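Local coordinates for Nup188 (Myceliophthora thermophila, PDB 4KF8), which is a scaffold nucleoporin of the nuclear pore whose structure and function show properties shared with nuclear transport receptors, at residues Arg80-Leu85 / Gln135-Leu140; Ser139-Ser144 / Gly183-Ala188; Thr96-Leu101 / Asp152-Glu157; Val42-Thr47 / Thr105-Ala110. One frame throughout, in Å; residues are numbered along the deposited sequence.

Contact 1. Residues Arg80-Leu85 / Gln135-Leu140; sequences RSFRNL and QVATSL
Phe-82 drives its ring against the backbone of Ala-137 and the flank of Val-136, and these three residues have the most surface buried by the contact. The ring meets Ala-137 with its edge: CZ lies 3.5 Å from Ala-137 CA, close to the ring plane, and 3.8 Å from the methyl CB of the same residue. Ala-137 N also sits at this edge, in plane, so the far end of the ring abuts the helix backbone directly. The first torsion explains the reach: with CG opposite the backbone N (chi1 177°), the ring extends straight across the gap between the helices. That gap is wide, the axes of the two short helical segments approaching to 10.8 Å with their directions 37° apart. The two segments thus run broadly the same way, consistent with the all-helical, probably solenoid-like domain they belong to, and helices 98-113 and 154-167 line the same space by bringing Leu-101 and Leu-162 onto Phe-82. Val-136 slides past the ring in the opposite direction, its branch CG1 3.9 Å from Phe-82 CE2 in an oblique approach. The other branch, CG2, is turned to Arg-83, whose NH1 lies 4.4 Å from it; the arginine is folded at three successive torsions, and its side chain also touches His-131 and Asn-132. Leu-140 contributes CD2, 4.3 Å from Phe-82 CE1, again neither squarely over a face nor at an edge.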
loop_
_atom_site.group_PDB
_atom_site.type_symbol
_atom_site.label_atom_id
_atom_site.label_comp_id
_atom_site.label_asym_id
_atom_site.label_seq_id
_atom_site.Cartn_x
_atom_site.Cartn_y
_atom_site.Cartn_z
ATOM N N ARG A 80 11.524 -15.292 6.316
ATOM C CA ARG A 80 12.820 -15.840 5.923
ATOM C C ARG A 80 13.246 -15.419 4.517
ATOM O O ARG A 80 14.425 -15.173 4.261
ATOM C CB ARG A 80 12.794 -17.367 6.020
ATOM C CG ARG A 80 14.096 -18.045 5.630
ATOM C CD ARG A 80 13.909 -19.550 5.540
ATOM N NE ARG A 80 13.293 -20.087 6.750
ATOM C CZ ARG A 80 12.915 -21.353 6.901
ATOM N NH1 ARG A 80 13.086 -22.224 5.914
ATOM N NH2 ARG A 80 12.362 -21.748 8.041
ATOM N N SER A 81 12.281 -15.334 3.610
ATOM C CA SER A 81 12.580 -15.011 2.221
ATOM C C SER A 81 13.002 -13.558 2.037
ATOM O O SER A 81 13.931 -13.271 1.281
ATOM C CB SER A 81 11.392 -15.348 1.319
ATOM O OG SER A 81 11.191 -16.749 1.249
ATOM N N PHE A 82 12.322 -12.646 2.728
ATOM C CA PHE A 82 12.650 -11.226 2.647
ATOM C C PHE A 82 14.065 -10.956 3.148
ATOM O O PHE A 82 14.766 -10.093 2.620
ATOM C CB PHE A 82 11.644 -10.380 3.430
ATOM C CG PHE A 82 11.975 -8.915 3.446
ATOM C CD1 PHE A 82 11.780 -8.138 2.320
ATOM C CD2 PHE A 82 12.493 -8.318 4.581
ATOM C CE1 PHE A 82 12.088 -6.793 2.323
ATOM C CE2 PHE A 82 12.804 -6.974 4.591
ATOM C CZ PHE A 82 12.600 -6.212 3.456
ATOM N N ARG A 83 14.471 -11.701 4.172
ATOM C CA ARG A 83 15.833 -11.640 4.690
ATOM C C ARG A 83 16.845 -11.934 3.588
ATOM O O ARG A 83 17.887 -11.286 3.496
ATOM C CB ARG A 83 16.010 -12.647 5.828
ATOM C CG ARG A 83 15.101 -12.406 7.015
ATOM C CD ARG A 83 15.667 -11.345 7.946
ATOM N NE ARG A 83 16.843 -11.824 8.670
ATOM C CZ ARG A 83 18.065 -11.322 8.537
ATOM N NH1 ARG A 83 18.282 -10.307 7.712
ATOM N NH2 ARG A 83 19.072 -11.827 9.238
ATOM N N ASN A 84 16.525 -12.916 2.751
ATOM C CA ASN A 84 17.401 -13.289 1.648
ATOM C C ASN A 84 17.374 -12.262 0.523
ATOM O O ASN A 84 18.367 -12.076 -0.178
ATOM C CB ASN A 84 17.030 -14.672 1.108
ATOM C CG ASN A 84 17.098 -15.751 2.170
ATOM O OD1 ASN A 84 17.059 -15.463 3.364
ATOM N ND2 ASN A 84 17.195 -17.003 1.738
ATOM N N LEU A 85 16.240 -11.586 0.368
ATOM C CA LEU A 85 16.035 -10.655 -0.744
ATOM C C LEU A 85 16.903 -9.395 -0.680
ATOM O O LEU A 85 16.861 -8.557 -1.581
ATOM C CB LEU A 85 14.557 -10.275 -0.864
ATOM C CG LEU A 85 13.797 -10.871 -2.053
ATOM C CD1 LEU A 85 14.285 -10.264 -3.361
ATOM C CD2 LEU A 85 13.942 -12.382 -2.069
ATOM N N GLN A 135 13.131 -3.529 10.112
ATOM C CA GLN A 135 14.421 -2.859 10.162
ATOM C C GLN A 135 15.032 -2.829 8.759
ATOM O O GLN A 135 15.413 -1.770 8.261
ATOM C CB GLN A 135 15.355 -3.589 11.125
ATOM C CG GLN A 135 14.769 -3.848 12.503
ATOM C CD GLN A 135 15.614 -4.818 13.304
ATOM O OE1 GLN A 135 16.394 -4.417 14.169
ATOM N NE2 GLN A 135 15.471 -6.107 13.013
ATOM N N VAL A 136 15.109 -3.995 8.121
ATOM C CA VAL A 136 15.675 -4.099 6.777
ATOM C C VAL A 136 14.719 -3.536 5.717
ATOM O O VAL A 136 15.157 -2.966 4.716
ATOM C CB VAL A 136 16.085 -5.554 6.444
ATOM C CG1 VAL A 136 16.516 -5.686 4.991
ATOM C CG2 VAL A 136 17.209 -6.005 7.361
ATOM N N ALA A 137 13.417 -3.681 5.948
ATOM C CA ALA A 137 12.419 -3.066 5.075
ATOM C C ALA A 137 12.572 -1.543 5.045
ATOM O O ALA A 137 12.495 -0.928 3.979
ATOM C CB ALA A 137 11.018 -3.455 5.512
ATOM N N THR A 138 12.788 -0.944 6.216
ATOM C CA THR A 138 13.068 0.488 6.317
ATOM C C THR A 138 14.389 0.836 5.655
ATOM O O THR A 138 14.509 1.860 4.979
ATOM C CB THR A 138 13.176 0.947 7.781
ATOM O OG1 THR A 138 13.985 0.016 8.509
ATOM C CG2 THR A 138 11.814 1.043 8.430
ATOM N N SER A 139 15.388 -0.010 5.885
ATOM C CA SER A 139 16.708 0.180 5.299
ATOM C C SER A 139 16.584 0.242 3.787
ATOM O O SER A 139 17.118 1.145 3.143
ATOM C CB SER A 139 17.635 -0.971 5.688
ATOM O OG SER A 139 17.462 -1.325 7.052
ATOM N N LEU A 140 15.850 -0.721 3.239
ATOM C CA LEU A 140 15.631 -0.826 1.805
ATOM C C LEU A 140 14.962 0.424 1.236
ATOM O O LEU A 140 15.233 0.815 0.101
ATOM C CB LEU A 140 14.789 -2.065 1.501
ATOM C CG LEU A 140 14.708 -2.513 0.042
ATOM C CD1 LEU A 140 16.081 -2.932 -0.465
ATOM C CD2 LEU A 140 13.695 -3.638 -0.124
#

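Contact 2. Residues Ser139-Ser144 / Gly183-Ala188; sequences SLFSWS and GHLTSA
Gly-183 O, in the last turns of helix 181-187, accepts two bonds from Ser-187. The backbone N of Ser-187 reaches it at 3.3 Å and Ser-187 OG at 3.1 Å, from opposite faces of the carbonyl plane; the hydroxyl is tilted 21° from that plane. This double grip lies just before Ala-188 leaves helical geometry. The cross-contact itself is apolar. Leu-185 CD2 lies over one face of the Phe-141 ring in a CH-pi contact, 4.0 Å from the ring centroid and 27° off the normal, and the two side chains cross at about a right angle. Here the C-terminal ends of helices 134-143 and 181-187 come together in the all-helical domain, with Leu-160 of helix 154-167 touching both Phe-141 and Leu-185. Phe-141 CG stands opposite the backbone N (chi1 174°), which carries CE2 to within 3.7 Å of Ala-188 CB. An alanine in place of Phe-141 is likely to open a gap beside Leu-185 CD2 and leave the Ala-188 methyl without its aromatic partner. Alongside, Ser-142 CA lies 4.1 Å from Ala-188 CB.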
loop_
_atom_site.group_PDB
_atom_site.type_symbol
_atom_site.label_atom_id
_atom_site.label_comp_id
_atom_site.label_asym_id
_atom_site.label_seq_id
_atom_site.Cartn_x
_atom_site.Cartn_y
_atom_site.Cartn_z
ATOM N N SER A 139 15.388 -0.010 5.885
ATOM C CA SER A 139 16.708 0.180 5.299
ATOM C C SER A 139 16.584 0.242 3.787
ATOM O O SER A 139 17.118 1.145 3.143
ATOM C CB SER A 139 17.635 -0.971 5.688
ATOM O OG SER A 139 17.462 -1.325 7.052
ATOM N N LEU A 140 15.850 -0.721 3.239
ATOM C CA LEU A 140 15.631 -0.826 1.805
ATOM C C LEU A 140 14.962 0.424 1.236
ATOM O O LEU A 140 15.233 0.815 0.101
ATOM C CB LEU A 140 14.789 -2.065 1.501
ATOM C CG LEU A 140 14.708 -2.513 0.042
ATOM C CD1 LEU A 140 16.081 -2.932 -0.465
ATOM C CD2 LEU A 140 13.695 -3.638 -0.124
ATOM N N PHE A 141 14.091 1.048 2.023
ATOM C CA PHE A 141 13.414 2.264 1.585
ATOM C C PHE A 141 14.390 3.432 1.458
ATOM O O PHE A 141 14.315 4.214 0.511
ATOM C CB PHE A 141 12.274 2.633 2.536
ATOM C CG PHE A 141 11.636 3.955 2.224
ATOM C CD1 PHE A 141 10.691 4.061 1.217
ATOM C CD2 PHE A 141 11.987 5.094 2.930
ATOM C CE1 PHE A 141 10.105 5.277 0.921
ATOM C CE2 PHE A 141 11.406 6.310 2.640
ATOM C CZ PHE A 141 10.462 6.402 1.634
ATOM N N SER A 142 15.299 3.550 2.418
ATOM C CA SER A 142 16.317 4.593 2.382
ATOM C C SER A 142 17.372 4.278 1.322
ATOM O O SER A 142 18.151 5.145 0.923
ATOM C CB SER A 142 16.959 4.757 3.762
ATOM O OG SER A 142 16.936 3.534 4.477
ATOM N N TRP A 143 17.379 3.030 0.863
ATOM C CA TRP A 143 18.304 2.586 -0.173
ATOM C C TRP A 143 17.838 2.978 -1.572
ATOM O O TRP A 143 18.614 3.506 -2.369
ATOM C CB TRP A 143 18.447 1.064 -0.132
ATOM C CG TRP A 143 19.451 0.549 0.839
ATOM C CD1 TRP A 143 19.232 -0.334 1.855
ATOM C CD2 TRP A 143 20.844 0.867 0.877
ATOM N NE1 TRP A 143 20.401 -0.580 2.528
ATOM C CE2 TRP A 143 21.407 0.146 1.948
ATOM C CE3 TRP A 143 21.670 1.694 0.113
ATOM C CZ2 TRP A 143 22.756 0.227 2.273
ATOM C CZ3 TRP A 143 23.007 1.775 0.436
ATOM C CH2 TRP A 143 23.538 1.047 1.508
ATOM N N SER A 144 16.561 2.712 -1.834
ATOM C CA SER A 144 15.950 2.703 -3.172
ATOM C C SER A 144 16.675 3.377 -4.347
ATOM O O SER A 144 16.964 2.719 -5.349
ATOM C CB SER A 144 14.496 3.184 -3.101
ATOM O OG SER A 144 14.413 4.496 -2.589
ATOM N N GLY A 183 10.447 9.068 10.676
ATOM C CA GLY A 183 11.684 9.824 10.658
ATOM C C GLY A 183 12.540 9.403 9.483
ATOM O O GLY A 183 13.190 10.231 8.844
ATOM N N HIS A 184 12.532 8.103 9.197
ATOM C CA HIS A 184 13.305 7.542 8.098
ATOM C C HIS A 184 12.693 7.930 6.757
ATOM O O HIS A 184 13.400 8.049 5.755
ATOM C CB HIS A 184 13.368 6.020 8.218
ATOM C CG HIS A 184 14.165 5.532 9.389
ATOM N ND1 HIS A 184 13.786 4.443 10.146
ATOM C CD2 HIS A 184 15.327 5.975 9.925
ATOM C CE1 HIS A 184 14.676 4.241 11.100
ATOM N NE2 HIS A 184 15.621 5.156 10.989
ATOM N N LEU A 185 11.376 8.121 6.748
ATOM C CA LEU A 185 10.650 8.467 5.530
ATOM C C LEU A 185 11.091 9.812 4.972
ATOM O O LEU A 185 11.307 9.955 3.769
ATOM C CB LEU A 185 9.140 8.502 5.787
ATOM C CG LEU A 185 8.405 7.193 6.082
ATOM C CD1 LEU A 185 6.905 7.439 6.194
ATOM C CD2 LEU A 185 8.705 6.138 5.027
ATOM N N THR A 186 11.219 10.796 5.854
ATOM C CA THR A 186 11.518 12.157 5.433
ATOM C C THR A 186 13.014 12.402 5.263
ATOM O O THR A 186 13.424 13.286 4.514
ATOM C CB THR A 186 10.939 13.187 6.421
ATOM O OG1 THR A 186 11.482 12.959 7.728
ATOM C CG2 THR A 186 9.422 13.076 6.481
ATOM N N SER A 187 13.826 11.614 5.960
ATOM C CA SER A 187 15.276 11.771 5.901
ATOM C C SER A 187 15.869 11.058 4.690
ATOM O O SER A 187 16.986 11.360 4.270
ATOM C CB SER A 187 15.929 11.242 7.180
ATOM O OG SER A 187 15.835 9.829 7.248
ATOM N N ALA A 188 15.115 10.112 4.137
ATOM C CA ALA A 188 15.560 9.337 2.983
ATOM C C ALA A 188 15.876 10.231 1.790
ATOM O O ALA A 188 15.358 11.342 1.681
ATOM C CB ALA A 188 14.509 8.305 2.601
#

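Contact 3. Residues Thr96-Leu101 / Asp152-Glu157; sequences TTPEDL and DPIYGE
The opening turns of two helices, 98-113 and 154-167, face each other here, and Pro-98 and Tyr-155 form the middle of the junction. Tyr-155 crosses Pro-98 at about a right angle, placing its OH 3.7 Å from Pro-98 CD. The torsion that sends the ring there is chi1 -84°, with CG set opposite the carbonyl carbon. Leu-101 comes to the ring's edge, in plane, with CD2 4.0 Å from Tyr-155 CD1. Beside this, Ile-154 CD1 packs on the proline ring, 3.6 Å from Pro-98 CG. Replacing Tyr-155 by alanine would probably leave a gap beside Leu-101 CD2 and Pro-98 CD. The first helix start is braced within its own segment: Thr-97 N donates to Asp-100 OD2 at 2.8 Å, nearly straight at 162°, meeting the anti side of the carboxylate from 30° out of its plane. Asp-100 OD1 pairs with Arg-34 in a salt bridge, so one carboxylate ties this turn to helix 30-46. At the second start Pro-153 occupies the N-cap position and centres an inverse gamma turn. Apolar packing between the first turns of two helices is consistent with an all-helical, probably solenoid-like domain.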
loop_
_atom_site.group_PDB
_atom_site.type_symbol
_atom_site.label_atom_id
_atom_site.label_comp_id
_atom_site.label_asym_id
_atom_site.label_seq_id
_atom_site.Cartn_x
_atom_site.Cartn_y
_atom_site.Cartn_z
ATOM N N THR A 96 17.909 -13.025 -8.521
ATOM C CA THR A 96 16.696 -12.561 -7.869
ATOM C C THR A 96 16.262 -11.239 -8.471
ATOM O O THR A 96 17.087 -10.446 -8.928
ATOM C CB THR A 96 16.891 -12.386 -6.360
ATOM O OG1 THR A 96 17.899 -11.397 -6.120
ATOM C CG2 THR A 96 17.311 -13.703 -5.728
ATOM N N THR A 97 14.957 -11.011 -8.474
ATOM C CA THR A 97 14.393 -9.816 -9.076
ATOM C C THR A 97 13.455 -9.126 -8.089
ATOM O O THR A 97 13.049 -9.730 -7.096
ATOM C CB THR A 97 13.637 -10.163 -10.382
ATOM O OG1 THR A 97 12.612 -11.129 -10.111
ATOM C CG2 THR A 97 14.597 -10.723 -11.421
ATOM N N PRO A 98 13.137 -7.845 -8.339
ATOM C CA PRO A 98 12.116 -7.130 -7.569
ATOM C C PRO A 98 10.802 -7.901 -7.461
ATOM O O PRO A 98 10.168 -7.885 -6.406
ATOM C CB PRO A 98 11.898 -5.843 -8.384
ATOM C CG PRO A 98 12.901 -5.885 -9.529
ATOM C CD PRO A 98 13.913 -6.919 -9.178
ATOM N N GLU A 99 10.410 -8.572 -8.539
ATOM C CA GLU A 99 9.132 -9.279 -8.593
ATOM C C GLU A 99 9.086 -10.466 -7.640
ATOM O O GLU A 99 8.012 -10.969 -7.318
ATOM C CB GLU A 99 8.821 -9.738 -10.020
ATOM C CG GLU A 99 8.642 -8.611 -11.027
ATOM C CD GLU A 99 9.955 -7.990 -11.458
ATOM O OE1 GLU A 99 11.018 -8.497 -11.047
ATOM O OE2 GLU A 99 9.926 -6.991 -12.206
ATOM N N ASP A 100 10.254 -10.916 -7.200
ATOM C CA ASP A 100 10.327 -11.959 -6.191
ATOM C C ASP A 100 9.863 -11.392 -4.857
ATOM O O ASP A 100 9.151 -12.058 -4.109
ATOM C CB ASP A 100 11.750 -12.509 -6.078
ATOM C CG ASP A 100 12.154 -13.337 -7.288
ATOM O OD1 ASP A 100 11.329 -14.139 -7.771
ATOM O OD2 ASP A 100 13.298 -13.185 -7.764
ATOM N N LEU A 101 10.265 -10.156 -4.571
ATOM C CA LEU A 101 9.842 -9.476 -3.357
ATOM C C LEU A 101 8.349 -9.183 -3.405
ATOM O O LEU A 101 7.636 -9.388 -2.423
ATOM C CB LEU A 101 10.633 -8.179 -3.165
ATOM C CG LEU A 101 10.240 -7.280 -1.987
ATOM C CD1 LEU A 101 10.180 -8.071 -0.695
ATOM C CD2 LEU A 101 11.206 -6.115 -1.854
ATOM N N ASP A 152 13.362 4.398 -11.941
ATOM C CA ASP A 152 12.501 4.563 -10.779
ATOM C C ASP A 152 12.932 3.733 -9.572
ATOM O O ASP A 152 13.350 2.587 -9.715
ATOM C CB ASP A 152 11.062 4.207 -11.152
ATOM C CG ASP A 152 10.942 2.820 -11.761
ATOM O OD1 ASP A 152 11.985 2.174 -11.981
ATOM O OD2 ASP A 152 9.807 2.380 -12.032
ATOM N N PRO A 153 12.814 4.314 -8.371
ATOM C CA PRO A 153 13.105 3.608 -7.120
ATOM C C PRO A 153 12.117 2.466 -6.914
ATOM O O PRO A 153 11.208 2.588 -6.096
ATOM C CB PRO A 153 12.881 4.684 -6.055
ATOM C CG PRO A 153 12.982 5.978 -6.789
ATOM C CD PRO A 153 12.411 5.708 -8.131
ATOM N N ILE A 154 12.296 1.377 -7.655
ATOM C CA ILE A 154 11.387 0.235 -7.588
ATOM C C ILE A 154 11.338 -0.394 -6.201
ATOM O O ILE A 154 10.293 -0.883 -5.774
ATOM C CB ILE A 154 11.761 -0.849 -8.621
ATOM C CG1 ILE A 154 13.268 -1.100 -8.602
ATOM C CG2 ILE A 154 11.305 -0.438 -10.016
ATOM C CD1 ILE A 154 13.654 -2.541 -8.394
ATOM N N TYR A 155 12.467 -0.382 -5.500
ATOM C CA TYR A 155 12.534 -0.982 -4.174
ATOM C C TYR A 155 11.938 -0.077 -3.104
ATOM O O TYR A 155 11.669 -0.521 -1.988
ATOM C CB TYR A 155 13.971 -1.364 -3.817
ATOM C CG TYR A 155 14.384 -2.704 -4.371
ATOM C CD1 TYR A 155 13.777 -3.870 -3.928
ATOM C CD2 TYR A 155 15.379 -2.807 -5.335
ATOM C CE1 TYR A 155 14.142 -5.104 -4.431
ATOM C CE2 TYR A 155 15.756 -4.041 -5.842
ATOM C CZ TYR A 155 15.131 -5.186 -5.384
ATOM O OH TYR A 155 15.494 -6.417 -5.880
ATOM N N GLY A 156 11.738 1.190 -3.448
ATOM C CA GLY A 156 11.105 2.128 -2.542
ATOM C C GLY A 156 9.666 1.736 -2.285
ATOM O O GLY A 156 9.249 1.573 -1.140
ATOM N N GLU A 157 8.907 1.573 -3.363
ATOM C CA GLU A 157 7.498 1.228 -3.257
ATOM C C GLU A 157 7.292 -0.179 -2.705
ATOM O O GLU A 157 6.338 -0.434 -1.977
ATOM C CB GLU A 157 6.815 1.351 -4.617
ATOM C CG GLU A 157 5.300 1.274 -4.532
ATOM C CD GLU A 157 4.647 1.071 -5.882
ATOM O OE1 GLU A 157 5.296 0.490 -6.772
ATOM O OE2 GLU A 157 3.482 1.490 -6.050
#

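Contact 4. Residues Val42-Thr47 / Thr105-Ala110; sequences VVLRGT and TAILQA
Helix segments 42-46 and 105-110 lie nearly parallel, their directions 22° apart and their axes 9.1 Å apart at closest approach. The backbones come nearest where Leu-44 CA stands 5.5 Å from Ala-110 CA, a closeness allowed by the small alanine side chain. Leu-44 CB rests on Ala-110 CB at 3.5 Å. Farther out, the same leucine sends CD1 to Ile-107, 3.6 Å from its branch CG2, the two side chains crossing at about a right angle. Leu-37 and Leu-40, on the earlier turns of helix 30-46, also touch Ile-107 and extend this apolar seam. Arg-45 covers the more exposed flank. Its chain bends at chi2 (-65°), laying the guanidinium flat against the neighbouring helix, with Ala-110 CA 3.8 Å above the plane and over its centre. One end of the group, NH2, comes 3.5 Å from Gln-109 CB, while the guanidinium and the Gln-109 amide planes stand almost perpendicular. At the other end NH1 makes a weak hydrogen bond to Ser-113 OG, one turn further along helix 98-113. The contact therefore grades from aliphatic packing, inside, to an arginine spread over the backbone on the more exposed side. This is side-by-side packing of near-parallel helix segments with Ala-110 at the nearest approach, consistent with an all-helical, probably solenoid-like domain.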
loop_
_atom_site.group_PDB
_atom_site.type_symbol
_atom_site.label_atom_id
_atom_site.label_comp_id
_atom_site.label_asym_id
_atom_site.label_seq_id
_atom_site.Cartn_x
_atom_site.Cartn_y
_atom_site.Cartn_z
ATOM N N VAL A 42 -1.992 -19.086 -4.543
ATOM C CA VAL A 42 -3.293 -19.535 -5.023
ATOM C C VAL A 42 -4.071 -20.249 -3.919
ATOM O O VAL A 42 -5.237 -19.939 -3.676
ATOM C CB VAL A 42 -3.161 -20.443 -6.269
ATOM C CG1 VAL A 42 -4.460 -21.174 -6.542
ATOM C CG2 VAL A 42 -2.740 -19.624 -7.479
ATOM N N VAL A 43 -3.415 -21.191 -3.249
ATOM C CA VAL A 43 -4.018 -21.925 -2.139
ATOM C C VAL A 43 -4.474 -20.989 -1.022
ATOM O O VAL A 43 -5.591 -21.107 -0.523
ATOM C CB VAL A 43 -3.041 -22.962 -1.545
ATOM C CG1 VAL A 43 -3.676 -23.672 -0.359
ATOM C CG2 VAL A 43 -2.618 -23.966 -2.605
ATOM N N LEU A 44 -3.600 -20.061 -0.638
ATOM C CA LEU A 44 -3.900 -19.096 0.416
ATOM C C LEU A 44 -5.110 -18.226 0.091
ATOM O O LEU A 44 -5.956 -17.984 0.950
ATOM C CB LEU A 44 -2.681 -18.218 0.697
ATOM C CG LEU A 44 -1.569 -18.837 1.542
ATOM C CD1 LEU A 44 -0.307 -18.006 1.455
ATOM C CD2 LEU A 44 -2.023 -18.976 2.981
ATOM N N ARG A 45 -5.185 -17.750 -1.147
ATOM C CA ARG A 45 -6.358 -17.020 -1.603
ATOM C C ARG A 45 -7.554 -17.958 -1.644
ATOM O O ARG A 45 -8.692 -17.536 -1.459
ATOM C CB ARG A 45 -6.113 -16.414 -2.983
ATOM C CG ARG A 45 -5.192 -15.212 -2.985
ATOM C CD ARG A 45 -5.827 -14.052 -2.238
ATOM N NE ARG A 45 -4.933 -12.903 -2.123
ATOM C CZ ARG A 45 -5.096 -11.923 -1.241
ATOM N NH1 ARG A 45 -6.115 -11.959 -0.395
ATOM N NH2 ARG A 45 -4.239 -10.912 -1.199
ATOM N N GLY A 46 -7.288 -19.237 -1.879
ATOM C CA GLY A 46 -8.340 -20.233 -1.936
ATOM C C GLY A 46 -8.872 -20.589 -0.563
ATOM O O GLY A 46 -9.899 -21.259 -0.443
ATOM N N THR A 47 -8.173 -20.143 0.478
ATOM C CA THR A 47 -8.600 -20.400 1.849
ATOM C C THR A 47 -9.676 -19.424 2.296
ATOM O O THR A 47 -9.477 -18.658 3.236
ATOM C CB THR A 47 -7.432 -20.314 2.848
ATOM O OG1 THR A 47 -6.822 -19.023 2.756
ATOM C CG2 THR A 47 -6.394 -21.388 2.560
ATOM N N THR A 105 5.519 -10.120 -0.794
ATOM C CA THR A 105 4.558 -9.155 -0.269
ATOM C C THR A 105 3.131 -9.640 -0.515
ATOM O O THR A 105 2.250 -9.454 0.322
ATOM C CB THR A 105 4.741 -7.755 -0.903
ATOM O OG1 THR A 105 6.079 -7.290 -0.682
ATOM C CG2 THR A 105 3.767 -6.762 -0.299
ATOM N N ALA A 106 2.921 -10.280 -1.662
ATOM C CA ALA A 106 1.611 -10.803 -2.039
ATOM C C ALA A 106 1.181 -11.974 -1.161
ATOM O O ALA A 106 0.019 -12.064 -0.762
ATOM C CB ALA A 106 1.609 -11.210 -3.495
ATOM N N ILE A 107 2.120 -12.869 -0.866
ATOM C CA ILE A 107 1.827 -14.038 -0.049
ATOM C C ILE A 107 1.465 -13.612 1.372
ATOM O O ILE A 107 0.619 -14.231 2.018
ATOM C CB ILE A 107 3.009 -15.037 -0.047
ATOM C CG1 ILE A 107 3.282 -15.552 -1.461
ATOM C CG2 ILE A 107 2.724 -16.223 0.858
ATOM C CD1 ILE A 107 4.400 -16.560 -1.530
ATOM N N LEU A 108 2.098 -12.538 1.837
ATOM C CA LEU A 108 1.783 -11.928 3.128
ATOM C C LEU A 108 0.331 -11.459 3.194
ATOM O O LEU A 108 -0.361 -11.701 4.183
ATOM C CB LEU A 108 2.725 -10.753 3.404
ATOM C CG LEU A 108 2.480 -9.911 4.663
ATOM C CD1 LEU A 108 2.614 -10.741 5.933
ATOM C CD2 LEU A 108 3.428 -8.724 4.704
ATOM N N GLN A 109 -0.125 -10.796 2.133
ATOM C CA GLN A 109 -1.501 -10.313 2.052
ATOM C C GLN A 109 -2.498 -11.460 2.123
ATOM O O GLN A 109 -3.542 -11.352 2.765
ATOM C CB GLN A 109 -1.734 -9.542 0.755
ATOM C CG GLN A 109 -0.672 -8.523 0.414
ATOM C CD GLN A 109 -1.046 -7.676 -0.791
ATOM O OE1 GLN A 109 -2.213 -7.324 -0.981
ATOM N NE2 GLN A 109 -0.055 -7.352 -1.616
ATOM N N ALA A 110 -2.175 -12.552 1.445
ATOM C CA ALA A 110 -3.046 -13.716 1.420
ATOM C C ALA A 110 -3.128 -14.349 2.802
ATOM O O ALA A 110 -4.189 -14.806 3.218
ATOM C CB ALA A 110 -2.547 -14.714 0.405
#

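All four contacts join helices far apart in sequence, and each relies on van der Waals packing across the interface. Contacts 1 and 2 are the more buried and share helix 134-143, one near its start and the other at its end; both centre on a phenylalanine. Contacts 3 and 4 are only partly buried and share helix 98-113, at its first turn and further along. Contact 3 touches contact 1 through Leu-101, Leu-140 and Tyr-155, merging their apolar clusters. In contact 4, about 28 Å from contact 2 between centres, a guanidinium carries much of the contact, lying flat on Ala-110, whereas Arg-83 only brushes contact 1 and contact 3 packs a proline and a tyrosine.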